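Local coordinates for uncharacterized protein (Bacillus thuringiensis serovar kurstaki, PDB 4XE7) that probably polymerises into actin-like filaments of the bacterial cytoskeleton that segregate plasmid DNA, as other ParM proteins do, at residues Phe246-Gly250 / Glu251-Lys255. Numbering follows the deposited sequence.
Sequences FFEDG and ELNKK
Phe247 and Leu252 face each other as an antiparallel non-hydrogen-bonded pair, one pair below the two-residue turn of a beta hairpin, and the phenyl ring of the first lies against the side chain of the second. Traced outward, Phe247 CB passes 3.8 Å from Glu251 O; with CG beside the backbone N and anti to the carbonyl carbon (chi1 -60°), the ring swings across to the partner strand. There Phe247 CD1 sits 3.6 Å from Leu252 N, Phe247 CE1 meets Leu252 CB at 3.8 Å, and Phe247 CZ at the far end lies near the methyl Leu252 CD1. That methyl stands over one ring face, shifted toward the rim, a CH-pi contact with Leu252 CD1 4.2 Å from the ring centroid of Phe247. The side chain of Phe247 also touches Val203. Asp249 and Gly250, both at positive phi, make the type I' turn. Glu248 and Glu251 close it with reciprocal backbone bonds. Farther along, Asn253 N gives a bond of 2.8 Å to Phe246 O. Asn253 CB packs against CD2 of the Phe246 ring at 3.9 Å, while its amide lies almost coplanar with the Glu248 carboxylate, Asn253 ND2 and Glu248 OE1 being 3.9 Å apart. The other end of that amide, OD1, accepts a hydrogen bond from Leu256 N, and Phe246 reaches Phe358 and Thr362 of helix 337-362. In the five-stranded sheet, 251-260 is an outermost strand, held here to 242-248. The chemistry is thus divided: main-chain bonds close the hairpin, aromatic and aliphatic groups pack beside them, and the carboxylates of Glu248, Asp249 and Glu251 give the exposed tip a probably acidic surface.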
ATOM      1  N   PHE A 246     -11.926   7.116 -14.179  1.00 16.71           N
ATOM      2  CA  PHE A 246     -11.657   8.158 -15.165  1.00 20.19           C
ATOM      3  C   PHE A 246     -11.729   9.532 -14.525  1.00 23.48           C
ATOM      4  O   PHE A 246     -12.726   9.895 -13.896  1.00 28.48           O
ATOM      5  CB  PHE A 246     -12.622   8.049 -16.332  1.00 18.78           C
ATOM      6  CG  PHE A 246     -12.436   9.109 -17.382  1.00 23.51           C
ATOM      7  CD1 PHE A 246     -11.184   9.369 -17.917  1.00 22.14           C
ATOM      8  CD2 PHE A 246     -13.526   9.816 -17.862  1.00 25.18           C
ATOM      9  CE1 PHE A 246     -11.023  10.322 -18.895  1.00 29.04           C
ATOM     10  CE2 PHE A 246     -13.374  10.781 -18.846  1.00 28.58           C
ATOM     11  CZ  PHE A 246     -12.114  11.029 -19.362  1.00 30.17           C
ATOM     12  N   PHE A 247     -10.651  10.288 -14.673  1.00 26.85           N
ATOM     13  CA  PHE A 247     -10.556  11.625 -14.087  1.00 25.01           C
ATOM     14  C   PHE A 247     -10.480  12.688 -15.175  1.00 31.24           C
ATOM     15  O   PHE A 247      -9.625  12.628 -16.065  1.00 30.99           O
ATOM     16  CB  PHE A 247      -9.330  11.731 -13.178  1.00 30.91           C
ATOM     17  CG  PHE A 247      -9.331  10.768 -12.024  1.00 32.85           C
ATOM     18  CD1 PHE A 247      -9.941  11.103 -10.820  1.00 32.47           C
ATOM     19  CD2 PHE A 247      -8.697   9.535 -12.129  1.00 25.80           C
ATOM     20  CE1 PHE A 247      -9.930  10.214  -9.747  1.00 29.81           C
ATOM     21  CE2 PHE A 247      -8.686   8.643 -11.064  1.00 29.07           C
ATOM     22  CZ  PHE A 247      -9.298   8.982  -9.869  1.00 26.25           C
ATOM     23  N   GLU A 248     -11.379  13.663 -15.092  1.00 33.34           N
ATOM     24  CA  GLU A 248     -11.478  14.735 -16.068  1.00 28.68           C
ATOM     25  C   GLU A 248     -11.516  16.044 -15.307  1.00 29.28           C
ATOM     26  O   GLU A 248     -12.311  16.189 -14.379  1.00 33.93           O
ATOM     27  CB  GLU A 248     -12.736  14.563 -16.924  1.00 33.99           C
ATOM     28  CG  GLU A 248     -12.605  14.974 -18.376  1.00 47.79           C
ATOM     29  CD  GLU A 248     -13.816  14.558 -19.213  1.00 53.21           C
ATOM     30  OE1 GLU A 248     -14.763  13.947 -18.659  1.00 40.79           O
ATOM     31  OE2 GLU A 248     -13.815  14.835 -20.431  1.00 62.11           O
ATOM     32  N   ASP A 249     -10.649  16.980 -15.681  1.00 28.99           N
ATOM     33  CA  ASP A 249     -10.596  18.277 -15.024  1.00 46.49           C
ATOM     34  C   ASP A 249     -10.421  18.122 -13.515  1.00 47.74           C
ATOM     35  O   ASP A 249     -11.036  18.845 -12.731  1.00 47.30           O
ATOM     36  CB  ASP A 249     -11.865  19.080 -15.336  1.00 54.00           C
ATOM     37  CG  ASP A 249     -11.996  19.414 -16.812  1.00 55.08           C
ATOM     38  OD1 ASP A 249     -11.023  19.953 -17.384  1.00 57.07           O
ATOM     39  OD2 ASP A 249     -13.059  19.120 -17.402  1.00 51.06           O
ATOM     40  N   GLY A 250      -9.598  17.158 -13.116  1.00 47.43           N
ATOM     41  CA  GLY A 250      -9.277  16.958 -11.713  1.00 42.38           C
ATOM     42  C   GLY A 250     -10.384  16.372 -10.856  1.00 42.63           C
ATOM     43  O   GLY A 250     -10.328  16.442  -9.629  1.00 47.64           O
ATOM     44  N   GLU A 251     -11.390  15.792 -11.500  1.00 34.22           N
ATOM     45  CA  GLU A 251     -12.489  15.142 -10.792  1.00 39.13           C
ATOM     46  C   GLU A 251     -12.746  13.743 -11.327  1.00 35.67           C
ATOM     47  O   GLU A 251     -12.640  13.498 -12.534  1.00 30.78           O
ATOM     48  CB  GLU A 251     -13.787  15.943 -10.918  1.00 45.25           C
ATOM     49  CG  GLU A 251     -13.820  17.297 -10.233  1.00 63.15           C
ATOM     50  CD  GLU A 251     -15.153  18.002 -10.452  1.00 72.78           C
ATOM     51  OE1 GLU A 251     -16.205  17.401 -10.139  1.00 75.10           O
ATOM     52  OE2 GLU A 251     -15.153  19.146 -10.952  1.00 74.88           O
ATOM     53  N   LEU A 252     -13.121  12.835 -10.433  1.00 28.49           N
ATOM     54  CA  LEU A 252     -13.569  11.518 -10.846  1.00 31.31           C
ATOM     55  C   LEU A 252     -14.907  11.597 -11.578  1.00 34.90           C
ATOM     56  O   LEU A 252     -15.845  12.181 -11.066  1.00 33.84           O
ATOM     57  CB  LEU A 252     -13.696  10.598  -9.631  1.00 35.84           C
ATOM     58  CG  LEU A 252     -14.291   9.219  -9.925  1.00 31.03           C
ATOM     59  CD1 LEU A 252     -13.272   8.383 -10.665  1.00 26.31           C
ATOM     60  CD2 LEU A 252     -14.731   8.550  -8.630  1.00 37.22           C
ATOM     61  N   ASN A 253     -14.986  11.018 -12.775  1.00 33.46           N
ATOM     62  CA  ASN A 253     -16.252  10.872 -13.500  1.00 34.24           C
ATOM     63  C   ASN A 253     -16.977   9.596 -13.048  1.00 33.11           C
ATOM     64  O   ASN A 253     -16.614   8.491 -13.448  1.00 26.95           O
ATOM     65  CB  ASN A 253     -15.994  10.841 -15.019  1.00 35.51           C
ATOM     66  CG  ASN A 253     -17.276  10.803 -15.848  1.00 40.21           C
ATOM     67  OD1 ASN A 253     -18.282  10.202 -15.463  1.00 34.06           O
ATOM     68  ND2 ASN A 253     -17.234  11.447 -17.014  1.00 45.35           N
ATOM     69  N   LYS A 254     -18.013   9.745 -12.229  1.00 33.74           N
ATOM     70  CA  LYS A 254     -18.691   8.586 -11.645  1.00 34.76           C
ATOM     71  C   LYS A 254     -19.462   7.766 -12.676  1.00 29.42           C
ATOM     72  O   LYS A 254     -19.560   6.541 -12.557  1.00 28.75           O
ATOM     73  CB  LYS A 254     -19.643   9.033 -10.534  1.00 40.62           C
ATOM     74  CG  LYS A 254     -18.946   9.683  -9.358  1.00 52.40           C
ATOM     75  CD  LYS A 254     -19.942  10.087  -8.275  1.00 64.02           C
ATOM     76  CE  LYS A 254     -19.219  10.671  -7.076  1.00 69.70           C
ATOM     77  NZ  LYS A 254     -17.913   9.981  -6.857  1.00 69.74           N
ATOM     78  N   LYS A 255     -20.021   8.445 -13.677  1.00 27.48           N
ATOM     79  CA  LYS A 255     -20.809   7.774 -14.713  1.00 34.92           C
ATOM     80  C   LYS A 255     -19.983   6.764 -15.521  1.00 29.86           C
ATOM     81  O   LYS A 255     -20.367   5.603 -15.686  1.00 33.84           O
ATOM     82  CB  LYS A 255     -21.423   8.806 -15.667  1.00 39.12           C
ATOM     83  CG  LYS A 255     -22.534   9.646 -15.072  1.00 42.87           C
ATOM     84  CD  LYS A 255     -23.165  10.503 -16.161  1.00 43.41           C
ATOM     85  CE  LYS A 255     -24.509  11.049 -15.730  1.00 46.51           C
ATOM     86  NZ  LYS A 255     -25.072  11.908 -16.809  1.00 47.90           N
TER